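Local coordinates for protein Cwp19 (Clostridioides difficile, PDB 5OQ3) that probably hydrolyses glycans of the bacterial cell wall, this chain being the glycoside hydrolase domain, a TIM barrel, of a longer S-layer-associated protein, at residues S89-G94 against I128-E133; D103-L108 against M117-W122; A300-L305 against L320-G325. One frame throughout, in Å; residues are numbered along the deposited sequence. Where two conformers were deposited one is given.

All three contacts belong to one eight-stranded parallel TIM barrel. Contacts 2 and 3 each pack a helix of the outer layer on a barrel strand. Their centres are 27 Å apart, and their nearest atoms come to about 6 Å without touching. Contact 1 instead joins two loops at the C-terminal ends of neighbouring strands, the end where TIM-barrel enzymes carry their active site. Contact 2 is nested within the chain loop that contact 1 closes. The two touch where L92 CD2 packs on P104 CG at 3.9 Å. Contact 3 lies across the chain's centre from contact 1, with centres 31 Å apart and nearest atoms about 20 Å apart.

Contact 1: residues S89-G94 against I128-E133; sequences SEYLTG and ITMADE
The hydroxyl of Y91 reaches the methyl of M130 across the contact. From CB on the short helix 90-93, CG stands anti to the carbonyl carbon (chi1 -56°), which sends the ring alongside S89, the N-cap residue, toward M130. Ring atom CD2 of Y91 lies 3.2 Å from OG of S89. That same OG accepts the backbone N-H of Y91 at 3.2 Å, nearly straight at 169°. One ring face is covered by E90, whose CG sits 3.7 Å above the plane, over the centre. At the tip, OH of Y91 meets the methyl CE of M130 at 3.5 Å. This is a van der Waals touch. The M130 chain bends at chi2 and chi3 to bring CE there, coming from the opposite direction.

In the barrel, the loop region after strand 68-74 holds residues 89-94. Residues 128-133 lie in the loop after the next strand, 118-123. The contact therefore ties together adjacent beta-alpha loops at the C-terminal end of the barrel. M130 also packs on V35 and Y36, in the loop after the first strand.

Beside the tyrosine, two carboxylates approach: OE1 of E90 is 4.5 Å from OE2 of E133. NZ of K76 makes salt bridges to OE2 of E90 and OE1 of E133, which probably offsets the repulsion. E133 closes a type II turn from M130. Its OE1 accepts N-H of M130 at 2.9 Å, from well above the carboxylate plane (63°). Backbone N of E133 bonds to O of M130 at 3.2 Å.

Contact 2: residues D103-L108 against M117-W122; sequences DPLPFL and MEFHAW
In the TIM-barrel crossover from strand 68-74 through helix 104-114 to strand 118-123, this contact is where the first turn of the helix meets the outer side of the second strand. F119 carries it. Its CG is anti to the backbone N (chi1 -174°), and the ring extends from the strand toward the helix. CD1 of L105 touches CZ of F119 at 3.6 Å, approaching the ring at a slant. One helical turn further on, CB of L108 lies 3.8 Å from CE2 of F119. The carbonyl O of L108 comes within 3.7 Å of CD2 of F119 and is also hydrogen-bonded to OH of Y54. The surroundings extend the apolar patch: L105 rests on V73, while F119 rests on V71 and on Y54.

The helix start is capped by D103. Its OD1 accepts N-H of L105 at 3.1 Å, from above the carboxylate plane, and its OD2 bonds to the hydroxyl of Y182.

No hydrogen bond runs between helix and strand here. Their cohesion rests on dispersion forces and on keeping three buried side chains out of water.

Contact 3: residues A300-L305 against L320-G325; sequences ADYSKL and LYIGQG
The hydroxyl of Y302 is gripped by two side-chain amides. NE2 of Q324 donates to OH of Y302 at 3.0 Å, with an N-H...O angle of 159°. The oxygen lies almost in the Q324 amide plane. The second partner is N350, whose OD1 hydrogen-bonds the same hydroxyl. ND2 of N350 in turn bonds to OE1 of Q324, and OE1 is also held by OG of S359. Y302, N350 and Q324 thus form a closed ring of hydrogen bonds, with S359 attached.

The side chains of Y302 and Q324 cross at about a right angle. The tyrosine ring and the Q324 amide are turned 36° against each other. With chi1 at -176° the ring of Y302 swings away from its backbone N and points from the helix start to the strand. Q324 bends at chi2, and the bend turns its amide back to the hydroxyl. The methyl CG2 of I322 completes the contact, 3.5 Å from OH and 4.0 Å from CE2 of Y302.

The contact lies within the beta-alpha-beta unit of strand 286-287, helix 302-313 and strand 319-324 of the TIM barrel, between the helix and its second strand. D301 caps the helix: its OD1 accepts N-H of S303 at 3.0 Å and is also bonded to backbone N of G296. From the following helix, 343-350, Q346 packs on both Y302 and Q324.

The buried hydroxyl of Y302 and the buried amide of Q324 have polar partners, with N350 bonded to both. Partners at both ends of the Q324 amide limit its rotation and are consistent with the modelled orientation.

Contact 1: residues S89-G94 against I128-E133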
ATOM      1  N   SER A  89      11.472 -12.706  -4.349  1.00 12.54           N
ATOM      2  CA  SER A  89      10.826 -12.752  -3.035  1.00 14.24           C
ATOM      3  C   SER A  89      10.817 -14.168  -2.451  1.00 15.09           C
ATOM      4  O   SER A  89      10.517 -15.136  -3.129  1.00 15.59           O
ATOM      5  CB  SER A  89       9.382 -12.259  -3.137  1.00 13.93           C
ATOM      6  OG  SER A  89       8.728 -12.358  -1.885  1.00 14.63           O
ATOM      7  N   GLU A  90      11.113 -14.258  -1.160  1.00 15.05           N
ATOM      8  CA  GLU A  90      11.050 -15.515  -0.447  1.00 16.12           C
ATOM      9  C   GLU A  90       9.646 -16.090  -0.401  1.00 15.36           C
ATOM     10  O   GLU A  90       9.494 -17.283  -0.112  1.00 16.44           O
ATOM     11  CB  GLU A  90      11.534 -15.329   0.977  1.00 18.60           C
ATOM     12  CG  GLU A  90      10.564 -14.604   1.885  1.00 18.45           C
ATOM     13  CD  GLU A  90      11.236 -13.958   3.070  1.00 21.16           C
ATOM     14  OE1 GLU A  90      11.118 -14.510   4.181  1.00 27.60           O
ATOM     15  OE2 GLU A  90      11.917 -12.929   2.879  1.00 22.76           O
ATOM     16  N   TYR A  91       8.615 -15.287  -0.679  1.00 13.17           N
ATOM     17  CA  TYR A  91       7.252 -15.831  -0.514  1.00 15.21           C
ATOM     18  C   TYR A  91       6.830 -16.732  -1.673  1.00 16.88           C
ATOM     19  O   TYR A  91       5.831 -17.401  -1.570  1.00 18.73           O
ATOM     20  CB  TYR A  91       6.230 -14.717  -0.231  1.00 15.11           C
ATOM     21  CG  TYR A  91       6.658 -13.916   1.002  1.00 15.34           C
ATOM     22  CD1 TYR A  91       6.698 -14.518   2.266  1.00 17.14           C
ATOM     23  CD2 TYR A  91       7.126 -12.609   0.894  1.00 16.20           C
ATOM     24  CE1 TYR A  91       7.163 -13.835   3.359  1.00 16.34           C
ATOM     25  CE2 TYR A  91       7.562 -11.895   2.010  1.00 17.35           C
ATOM     26  CZ  TYR A  91       7.591 -12.511   3.244  1.00 17.73           C
ATOM     27  OH  TYR A  91       8.047 -11.809   4.359  1.00 20.87           O
ATOM     28  N   LEU A  92       7.611 -16.784  -2.750  1.00 14.93           N
ATOM     29  CA  LEU A  92       7.354 -17.723  -3.843  1.00 16.54           C
ATOM     30  C   LEU A  92       7.875 -19.127  -3.568  1.00 18.26           C
ATOM     31  O   LEU A  92       7.222 -20.112  -3.919  1.00 20.48           O
ATOM     32  CB  LEU A  92       7.978 -17.194  -5.151  1.00 17.56           C
ATOM     33  CG  LEU A  92       7.232 -15.953  -5.694  1.00 17.78           C
ATOM     34  CD1 LEU A  92       8.100 -15.140  -6.644  1.00 18.85           C
ATOM     35  CD2 LEU A  92       5.921 -16.358  -6.398  1.00 19.28           C
ATOM     36  N   THR A  93       9.074 -19.206  -3.005  1.00 18.93           N
ATOM     37  CA  THR A  93       9.782 -20.496  -2.801  1.00 21.36           C
ATOM     38  C   THR A  93      10.125 -20.916  -1.341  1.00 18.82           C
ATOM     39  O   THR A  93      10.380 -22.039  -1.068  1.00 25.69           O
ATOM     40  CB  THR A  93      11.120 -20.480  -3.555  1.00 18.90           C
ATOM     41  OG1 THR A  93      11.941 -19.445  -2.988  1.00 20.76           O
ATOM     42  CG2 THR A  93      10.865 -20.218  -5.035  1.00 17.64           C
ATOM     43  N   GLY A  94      10.115 -19.872  -0.477  1.00 16.49           N
ATOM     44  CA  GLY A  94      10.580 -20.061   0.919  1.00 24.39           C
ATOM     45  C   GLY A  94      11.976 -19.497   1.132  1.00 24.60           C
ATOM     46  O   GLY A  94      12.425 -19.436   2.260  1.00 29.67           O
ATOM     47  N   ILE A 128      13.107  -3.568   4.848  1.00 11.25           N
ATOM     48  CA  ILE A 128      14.149  -4.548   4.487  1.00 12.39           C
ATOM     49  C   ILE A 128      13.906  -5.880   5.207  1.00 12.81           C
ATOM     50  O   ILE A 128      13.799  -6.877   4.552  1.00 15.11           O
ATOM     51  CB  ILE A 128      15.598  -4.061   4.758  1.00 12.24           C
ATOM     52  CG1 ILE A 128      15.886  -2.721   4.075  1.00 13.18           C
ATOM     53  CG2 ILE A 128      16.584  -5.134   4.297  1.00 14.77           C
ATOM     54  CD1 ILE A 128      17.136  -2.048   4.576  1.00 14.08           C
ATOM     55  N   THR A 129      13.842  -5.883   6.535  1.00 13.67           N
ATOM     56  CA  THR A 129      13.683  -7.134   7.276  1.00 15.85           C
ATOM     57  C   THR A 129      12.435  -7.172   8.116  1.00 16.06           C
ATOM     58  O   THR A 129      11.852  -6.133   8.403  1.00 17.79           O
ATOM     59  CB  THR A 129      14.872  -7.386   8.227  1.00 15.03           C
ATOM     60  OG1 THR A 129      14.921  -6.361   9.216  1.00 17.28           O
ATOM     61  CG2 THR A 129      16.173  -7.447   7.474  1.00 17.82           C
ATOM     62  N   MET A 130      12.093  -8.386   8.555  1.00 18.47           N
ATOM     63  CA  MET A 130      11.098  -8.626   9.588  1.00 22.07           C
ATOM     64  C   MET A 130      11.815  -8.820  10.915  1.00 22.26           C
ATOM     65  O   MET A 130      13.047  -8.892  10.975  1.00 23.05           O
ATOM     66  CB  MET A 130      10.250  -9.871   9.291  1.00 26.29           C
ATOM     67  CG  MET A 130       9.663  -9.950   7.907  1.00 32.98           C
ATOM     68  SD  MET A 130       8.906  -8.423   7.384  1.00 39.00           S
ATOM     69  CE  MET A 130       7.541  -9.006   6.432  1.00 31.66           C
ATOM     70  N   ALA A 131      11.035  -8.896  11.987  1.00 23.25           N
ATOM     71  CA  ALA A 131      11.588  -8.894  13.330  1.00 24.41           C
ATOM     72  C   ALA A 131      12.694  -9.926  13.495  1.00 28.37           C
ATOM     73  O   ALA A 131      12.530 -11.094  13.130  1.00 31.36           O
ATOM     74  CB  ALA A 131      10.492  -9.188  14.350  1.00 28.57           C
ATOM     75  N   ASP A 132      13.810  -9.484  14.065  1.00 30.22           N
ATOM     76  CA  ASP A 132      14.901 -10.376  14.499  1.00 30.97           C
ATOM     77  C   ASP A 132      15.671 -11.074  13.372  1.00 29.43           C
ATOM     78  O   ASP A 132      16.501 -11.938  13.633  1.00 36.65           O
ATOM     79  CB  ASP A 132      14.378 -11.400  15.525  1.00 33.97           C
ATOM     80  CG  ASP A 132      13.719 -10.733  16.719  1.00 40.87           C
ATOM     81  OD1 ASP A 132      14.340  -9.825  17.294  1.00 40.87           O
ATOM     82  OD2 ASP A 132      12.586 -11.107  17.085  1.00 49.17           O
ATOM     83  N   GLU A 133      15.442 -10.663  12.128  1.00 26.30           N
ATOM     84  CA  GLU A 133      16.135 -11.293  10.999  1.00 28.79           C
ATOM     85  C   GLU A 133      17.486 -10.628  10.886  1.00 30.93           C
ATOM     86  O   GLU A 133      17.603  -9.425  11.052  1.00 30.37           O
ATOM     87  CB  GLU A 133      15.348 -10.999   9.721  1.00 28.00           C
ATOM     88  CG  GLU A 133      14.250 -12.013   9.544  1.00 29.30           C
ATOM     89  CD  GLU A 133      13.411 -11.794   8.310  1.00 31.33           C
ATOM     90  OE1 GLU A 133      13.565 -10.751   7.627  1.00 26.73           O
ATOM     91  OE2 GLU A 133      12.630 -12.721   7.997  1.00 38.79           O
TER

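Contact 2: residues D103-L108 against M117-W122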
ATOM      1  N   ASP A 103       8.637 -16.239 -14.210  1.00 13.28           N
ATOM      2  CA  ASP A 103       8.386 -14.872 -13.755  1.00 12.73           C
ATOM      3  C   ASP A 103       6.880 -14.770 -13.537  1.00 10.55           C
ATOM      4  O   ASP A 103       6.124 -14.822 -14.495  1.00 13.94           O
ATOM      5  CB  ASP A 103       8.853 -13.900 -14.822  1.00 12.55           C
ATOM      6  CG  ASP A 103       8.610 -12.427 -14.432  1.00 13.12           C
ATOM      7  OD1 ASP A 103       8.052 -12.152 -13.365  1.00 12.79           O
ATOM      8  OD2 ASP A 103       9.021 -11.539 -15.196  1.00 12.91           O
ATOM      9  N   PRO A 104       6.415 -14.624 -12.284  1.00 12.17           N
ATOM     10  CA  PRO A 104       4.959 -14.576 -12.078  1.00 10.91           C
ATOM     11  C   PRO A 104       4.284 -13.337 -12.641  1.00  9.72           C
ATOM     12  O   PRO A 104       3.114 -13.407 -13.017  1.00 10.54           O
ATOM     13  CB  PRO A 104       4.782 -14.588 -10.558  1.00 14.09           C
ATOM     14  CG  PRO A 104       6.124 -14.891 -10.005  1.00 16.85           C
ATOM     15  CD  PRO A 104       7.150 -14.584 -11.029  1.00 12.92           C
ATOM     16  N   LEU A 105       4.994 -12.215 -12.722  1.00  9.36           N
ATOM     17  CA  LEU A 105       4.294 -10.961 -12.983  1.00  9.24           C
ATOM     18  C   LEU A 105       3.544 -10.864 -14.331  1.00  9.31           C
ATOM     19  O   LEU A 105       2.400 -10.397 -14.339  1.00  9.01           O
ATOM     20  CB  LEU A 105       5.206  -9.740 -12.735  1.00  8.87           C
ATOM     21  CG  LEU A 105       4.562  -8.377 -12.829  1.00  9.08           C
ATOM     22  CD1 LEU A 105       3.363  -8.270 -11.887  1.00  8.96           C
ATOM     23  CD2 LEU A 105       5.550  -7.254 -12.534  1.00  9.46           C
ATOM     24  N   PRO A 106       4.155 -11.337 -15.450  1.00  8.39           N
ATOM     25  CA  PRO A 106       3.404 -11.334 -16.722  1.00  9.40           C
ATOM     26  C   PRO A 106       2.079 -12.077 -16.597  1.00  8.63           C
ATOM     27  O   PRO A 106       1.071 -11.652 -17.181  1.00  9.59           O
ATOM     28  CB  PRO A 106       4.366 -12.006 -17.699  1.00 10.47           C
ATOM     29  CG  PRO A 106       5.699 -11.680 -17.160  1.00  9.58           C
ATOM     30  CD  PRO A 106       5.564 -11.734 -15.677  1.00  8.84           C
ATOM     31  N   PHE A 107       2.095 -13.230 -15.914  1.00  9.30           N
ATOM     32  CA  PHE A 107       0.887 -14.000 -15.702  1.00  9.45           C
ATOM     33  C   PHE A 107      -0.142 -13.262 -14.849  1.00  9.50           C
ATOM     34  O   PHE A 107      -1.336 -13.171 -15.203  1.00 10.96           O
ATOM     35  CB  PHE A 107       1.233 -15.321 -15.043  1.00 11.00           C
ATOM     36  CG  PHE A 107       0.083 -16.263 -14.921  1.00 11.90           C
ATOM     37  CD1 PHE A 107      -0.240 -17.127 -15.991  1.00 12.59           C
ATOM     38  CD2 PHE A 107      -0.661 -16.343 -13.758  1.00 12.96           C
ATOM     39  CE1 PHE A 107      -1.296 -18.034 -15.887  1.00 13.56           C
ATOM     40  CE2 PHE A 107      -1.716 -17.257 -13.647  1.00 13.24           C
ATOM     41  CZ  PHE A 107      -2.040 -18.088 -14.712  1.00 12.88           C
ATOM     42  N   LEU A 108       0.362 -12.628 -13.803  1.00  8.54           N
ATOM     43  CA  LEU A 108      -0.546 -11.885 -12.903  1.00  8.96           C
ATOM     44  C   LEU A 108      -1.262 -10.741 -13.641  1.00  8.31           C
ATOM     45  O   LEU A 108      -2.434 -10.539 -13.475  1.00  9.09           O
ATOM     46  CB  LEU A 108       0.166 -11.364 -11.685  1.00  9.84           C
ATOM     47  CG  LEU A 108       0.954 -12.356 -10.834  1.00 10.73           C
ATOM     48  CD1 LEU A 108       1.674 -11.668  -9.670  1.00 12.07           C
ATOM     49  CD2 LEU A 108       0.037 -13.434 -10.296  1.00 14.61           C
ATOM     50  N   MET A 117      -9.936  -6.646 -15.801  1.00 10.69           N
ATOM     51  CA  MET A 117      -9.557  -6.058 -14.530  1.00 10.13           C
ATOM     52  C   MET A 117      -8.261  -5.277 -14.682  1.00  9.87           C
ATOM     53  O   MET A 117      -7.366  -5.697 -15.406  1.00 14.03           O
ATOM     54  CB  MET A 117      -9.351  -7.132 -13.479  1.00 11.81           C
ATOM     55  CG  MET A 117     -10.580  -7.991 -13.256  1.00 12.92           C
ATOM     56  SD  MET A 117     -10.414  -9.433 -12.250  1.00 15.18           S
ATOM     57  CE  MET A 117     -10.461  -8.744 -10.614  1.00 16.27           C
ATOM     58  N   GLU A 118      -8.188  -4.122 -14.026  1.00  9.04           N
ATOM     59  CA  GLU A 118      -6.965  -3.351 -13.968  1.00  9.25           C
ATOM     60  C   GLU A 118      -6.021  -3.942 -12.927  1.00  8.60           C
ATOM     61  O   GLU A 118      -6.449  -4.681 -12.010  1.00 10.18           O
ATOM     62  CB  GLU A 118      -7.251  -1.878 -13.650  1.00 12.14           C
ATOM     63  CG  GLU A 118      -8.214  -1.213 -14.616  1.00 19.24           C
ATOM     64  CD  GLU A 118      -7.562  -0.428 -15.687  1.00 27.73           C
ATOM     65  OE1 GLU A 118      -6.669   0.373 -15.384  1.00 41.70           O
ATOM     66  OE2 GLU A 118      -8.012  -0.519 -16.841  1.00 42.58           O
ATOM     67  N   PHE A 119      -4.742  -3.652 -13.116  1.00  7.73           N
ATOM     68  CA  PHE A 119      -3.686  -4.215 -12.292  1.00  7.15           C
ATOM     69  C   PHE A 119      -2.833  -3.071 -11.766  1.00  7.02           C
ATOM     70  O   PHE A 119      -2.189  -2.344 -12.531  1.00  7.48           O
ATOM     71  CB  PHE A 119      -2.814  -5.161 -13.121  1.00  8.61           C
ATOM     72  CG  PHE A 119      -1.799  -5.889 -12.292  1.00  8.84           C
ATOM     73  CD1 PHE A 119      -0.598  -5.290 -11.954  1.00  8.90           C
ATOM     74  CD2 PHE A 119      -2.054  -7.187 -11.840  1.00  9.42           C
ATOM     75  CE1 PHE A 119       0.324  -5.945 -11.185  1.00  8.47           C
ATOM     76  CE2 PHE A 119      -1.112  -7.853 -11.068  1.00  9.65           C
ATOM     77  CZ  PHE A 119       0.076  -7.230 -10.757  1.00  9.49           C
ATOM     78  N   HIS A 120      -2.795  -2.891 -10.464  1.00  6.82           N
ATOM     79  CA  HIS A 120      -1.912  -1.923  -9.797  1.00  6.70           C
ATOM     80  C   HIS A 120      -0.827  -2.713  -9.059  1.00  5.85           C
ATOM     81  O   HIS A 120      -1.109  -3.560  -8.238  1.00  7.82           O
ATOM     82  CB  HIS A 120      -2.646  -1.024  -8.818  1.00  7.77           C
ATOM     83  CG  HIS A 120      -3.602  -0.076  -9.469  1.00  8.01           C
ATOM     84  ND1 HIS A 120      -4.004   1.093  -8.860  1.00  8.81           N
ATOM     85  CD2 HIS A 120      -4.216  -0.097 -10.681  1.00  9.52           C
ATOM     86  CE1 HIS A 120      -4.838   1.729  -9.660  1.00  8.09           C
ATOM     87  NE2 HIS A 120      -4.993   1.032 -10.763  1.00  9.38           N
ATOM     88  N   ALA A 121       0.429  -2.431  -9.377  1.00  6.14           N
ATOM     89  CA  ALA A 121       1.590  -3.019  -8.714  1.00  6.27           C
ATOM     90  C   ALA A 121       1.857  -2.293  -7.410  1.00  6.57           C
ATOM     91  O   ALA A 121       2.120  -1.076  -7.416  1.00  7.83           O
ATOM     92  CB  ALA A 121       2.800  -2.929  -9.631  1.00  6.56           C
ATOM     93  N   TRP A 122       1.785  -3.039  -6.299  1.00  6.80           N
ATOM     94  CA  TRP A 122       1.961  -2.511  -4.977  1.00  7.26           C
ATOM     95  C   TRP A 122       3.388  -2.801  -4.462  1.00  6.93           C
ATOM     96  O   TRP A 122       3.845  -3.946  -4.466  1.00  7.19           O
ATOM     97  CB  TRP A 122       0.860  -3.070  -4.094  1.00  8.24           C
ATOM     98  CG  TRP A 122       0.986  -3.108  -2.616  1.00  9.36           C
ATOM     99  CD1 TRP A 122       1.778  -2.320  -1.803  1.00  9.25           C
ATOM    100  CD2 TRP A 122       0.217  -3.927  -1.743  1.00 10.68           C
ATOM    101  NE1 TRP A 122       1.579  -2.662  -0.498  1.00 10.75           N
ATOM    102  CE2 TRP A 122       0.642  -3.647  -0.433  1.00 10.55           C
ATOM    103  CE3 TRP A 122      -0.752  -4.916  -1.933  1.00 10.44           C
ATOM    104  CZ2 TRP A 122       0.096  -4.287   0.697  1.00 11.53           C
ATOM    105  CZ3 TRP A 122      -1.273  -5.573  -0.822  1.00 11.91           C
ATOM    106  CH2 TRP A 122      -0.846  -5.251   0.471  1.00 13.57           C
TER

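Contact 3: residues A300-L305 against L320-G325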
ATOM      1  N   ALA A 300     -12.424   6.784  16.369  1.00 17.05           N
ATOM      2  CA  ALA A 300     -12.112   6.828  14.951  1.00 15.49           C
ATOM      3  C   ALA A 300     -13.373   6.437  14.156  1.00 14.27           C
ATOM      4  O   ALA A 300     -13.500   5.303  13.650  1.00 15.46           O
ATOM      5  CB  ALA A 300     -10.949   5.905  14.613  1.00 14.87           C
ATOM      6  N   ASP A 301     -14.334   7.364  14.154  1.00 13.80           N
ATOM      7  CA  ASP A 301     -15.668   7.100  13.646  1.00 14.01           C
ATOM      8  C   ASP A 301     -15.629   7.123  12.137  1.00 12.50           C
ATOM      9  O   ASP A 301     -15.375   8.152  11.523  1.00 14.15           O
ATOM     10  CB  ASP A 301     -16.624   8.146  14.196  1.00 15.68           C
ATOM     11  CG  ASP A 301     -18.105   7.859  13.845  1.00 17.48           C
ATOM     12  OD1 ASP A 301     -18.390   7.102  12.892  1.00 18.09           O
ATOM     13  OD2 ASP A 301     -18.978   8.338  14.564  1.00 22.10           O
ATOM     14  N   TYR A 302     -15.862   5.962  11.548  1.00 11.75           N
ATOM     15  CA  TYR A 302     -15.917   5.861  10.109  1.00 10.63           C
ATOM     16  C   TYR A 302     -16.737   6.976   9.449  1.00 10.77           C
ATOM     17  O   TYR A 302     -16.333   7.556   8.428  1.00 11.61           O
ATOM     18  CB  TYR A 302     -16.488   4.494   9.699  1.00 10.75           C
ATOM     19  CG  TYR A 302     -16.514   4.243   8.200  1.00 10.30           C
ATOM     20  CD1 TYR A 302     -17.595   4.682   7.396  1.00  9.89           C
ATOM     21  CD2 TYR A 302     -15.471   3.560   7.559  1.00 10.56           C
ATOM     22  CE1 TYR A 302     -17.623   4.428   6.029  1.00 10.02           C
ATOM     23  CE2 TYR A 302     -15.495   3.334   6.199  1.00  9.39           C
ATOM     24  CZ  TYR A 302     -16.567   3.751   5.439  1.00  9.87           C
ATOM     25  OH  TYR A 302     -16.564   3.495   4.108  1.00 10.54           O
ATOM     26  N   SER A 303     -17.896   7.269   9.988  1.00 11.63           N
ATOM     27  CA  SER A 303     -18.756   8.267   9.365  0.67 12.33           C
ATOM     28  C   SER A 303     -18.116   9.678   9.391  1.00 12.62           C
ATOM     29  O   SER A 303     -18.291  10.447   8.438  1.00 13.46           O
ATOM     30  CB  SER A 303     -20.146   8.248  10.002  0.67 13.29           C
ATOM     31  OG  SER A 303     -20.144   8.848  11.273  0.67 16.48           O
ATOM     32  N   LYS A 304     -17.387  10.014  10.443  1.00 11.78           N
ATOM     33  CA  LYS A 304     -16.701  11.310  10.523  1.00 12.56           C
ATOM     34  C   LYS A 304     -15.528  11.335   9.566  1.00 12.14           C
ATOM     35  O   LYS A 304     -15.272  12.346   8.886  1.00 12.94           O
ATOM     36  CB  LYS A 304     -16.208  11.578  11.959  1.00 15.36           C
ATOM     37  CG  LYS A 304     -17.366  11.784  12.929  1.00 19.17           C
ATOM     38  CD  LYS A 304     -16.875  12.213  14.302  1.00 23.61           C
ATOM     39  CE  LYS A 304     -18.044  12.568  15.198  1.00 31.44           C
ATOM     40  NZ  LYS A 304     -17.588  12.663  16.601  1.00 39.25           N
ATOM     41  N   LEU A 305     -14.828  10.208   9.470  1.00 11.17           N
ATOM     42  CA  LEU A 305     -13.660  10.168   8.621  1.00 10.92           C
ATOM     43  C   LEU A 305     -13.980  10.206   7.137  1.00  9.18           C
ATOM     44  O   LEU A 305     -13.227  10.842   6.373  1.00 10.54           O
ATOM     45  CB  LEU A 305     -12.787   8.977   9.012  1.00 10.73           C
ATOM     46  CG  LEU A 305     -11.978   9.232  10.308  1.00 12.15           C
ATOM     47  CD1 LEU A 305     -11.525   7.918  10.937  1.00 14.32           C
ATOM     48  CD2 LEU A 305     -10.819  10.195  10.025  1.00 12.08           C
ATOM     49  N   LEU A 320     -10.145  10.009  -4.564  1.00  6.85           N
ATOM     50  CA  LEU A 320     -10.299   9.431  -3.239  1.00  6.96           C
ATOM     51  C   LEU A 320     -11.020   8.086  -3.292  1.00  7.18           C
ATOM     52  O   LEU A 320     -12.191   8.017  -3.741  1.00  8.12           O
ATOM     53  CB  LEU A 320     -11.068  10.403  -2.342  1.00  7.24           C
ATOM     54  CG  LEU A 320     -11.472   9.899  -0.953  1.00  7.68           C
ATOM     55  CD1 LEU A 320     -10.268   9.514  -0.090  1.00  8.82           C
ATOM     56  CD2 LEU A 320     -12.297  10.994  -0.267  1.00  9.71           C
ATOM     57  N   TYR A 321     -10.356   7.045  -2.772  1.00  7.09           N
ATOM     58  CA  TYR A 321     -10.993   5.728  -2.611  1.00  7.89           C
ATOM     59  C   TYR A 321     -10.928   5.415  -1.130  1.00  7.69           C
ATOM     60  O   TYR A 321      -9.941   5.733  -0.502  1.00  9.07           O
ATOM     61  CB  TYR A 321     -10.280   4.633  -3.444  1.00  8.21           C
ATOM     62  CG  TYR A 321      -9.987   4.977  -4.885  1.00  7.90           C
ATOM     63  CD1 TYR A 321     -10.965   5.498  -5.715  1.00  7.61           C
ATOM     64  CD2 TYR A 321      -8.737   4.798  -5.411  1.00  7.72           C
ATOM     65  CE1 TYR A 321     -10.699   5.805  -7.038  1.00  7.68           C
ATOM     66  CE2 TYR A 321      -8.463   5.083  -6.754  1.00  8.36           C
ATOM     67  CZ  TYR A 321      -9.439   5.599  -7.524  1.00  7.65           C
ATOM     68  OH  TYR A 321      -9.141   5.882  -8.832  1.00 10.57           O
ATOM     69  N   ILE A 322     -11.950   4.758  -0.577  1.00  6.97           N
ATOM     70  CA  ILE A 322     -11.925   4.393   0.816  1.00  7.52           C
ATOM     71  C   ILE A 322     -11.399   2.987   0.999  1.00  6.76           C
ATOM     72  O   ILE A 322     -11.859   2.044   0.336  1.00  7.68           O
ATOM     73  CB  ILE A 322     -13.323   4.501   1.442  1.00  7.44           C
ATOM     74  CG1 ILE A 322     -13.902   5.893   1.225  1.00  8.93           C
ATOM     75  CG2 ILE A 322     -13.300   4.056   2.901  1.00  8.39           C
ATOM     76  CD1 ILE A 322     -13.073   7.047   1.746  1.00  8.84           C
ATOM     77  N   GLY A 323     -10.386   2.863   1.885  1.00  7.60           N
ATOM     78  CA  GLY A 323      -9.924   1.547   2.271  1.00  8.17           C
ATOM     79  C   GLY A 323     -10.887   0.921   3.259  1.00  8.42           C
ATOM     80  O   GLY A 323     -11.104   1.444   4.361  1.00 10.03           O
ATOM     81  N   GLN A 324     -11.437  -0.240   2.886  1.00  7.58           N
ATOM     82  CA  GLN A 324     -12.467  -0.928   3.662  1.00  8.91           C
ATOM     83  C   GLN A 324     -11.884  -2.114   4.396  1.00  8.47           C
ATOM     84  O   GLN A 324     -11.329  -3.033   3.776  1.00  9.95           O
ATOM     85  CB  GLN A 324     -13.592  -1.431   2.716  1.00  9.69           C
ATOM     86  CG  GLN A 324     -14.146  -0.447   1.682  1.00  9.61           C
ATOM     87  CD  GLN A 324     -14.966   0.755   2.175  1.00  7.87           C
ATOM     88  OE1 GLN A 324     -15.332   1.585   1.370  1.00  9.22           O
ATOM     89  NE2 GLN A 324     -15.335   0.825   3.443  1.00  9.42           N
ATOM     90  N   GLY A 325     -12.101  -2.151   5.712  1.00  9.08           N
ATOM     91  CA  GLY A 325     -11.526  -3.174   6.569  1.00 10.30           C
ATOM     92  C   GLY A 325     -12.303  -4.442   6.779  1.00  9.62           C
ATOM     93  O   GLY A 325     -12.611  -4.831   7.925  1.00 12.60           O
TER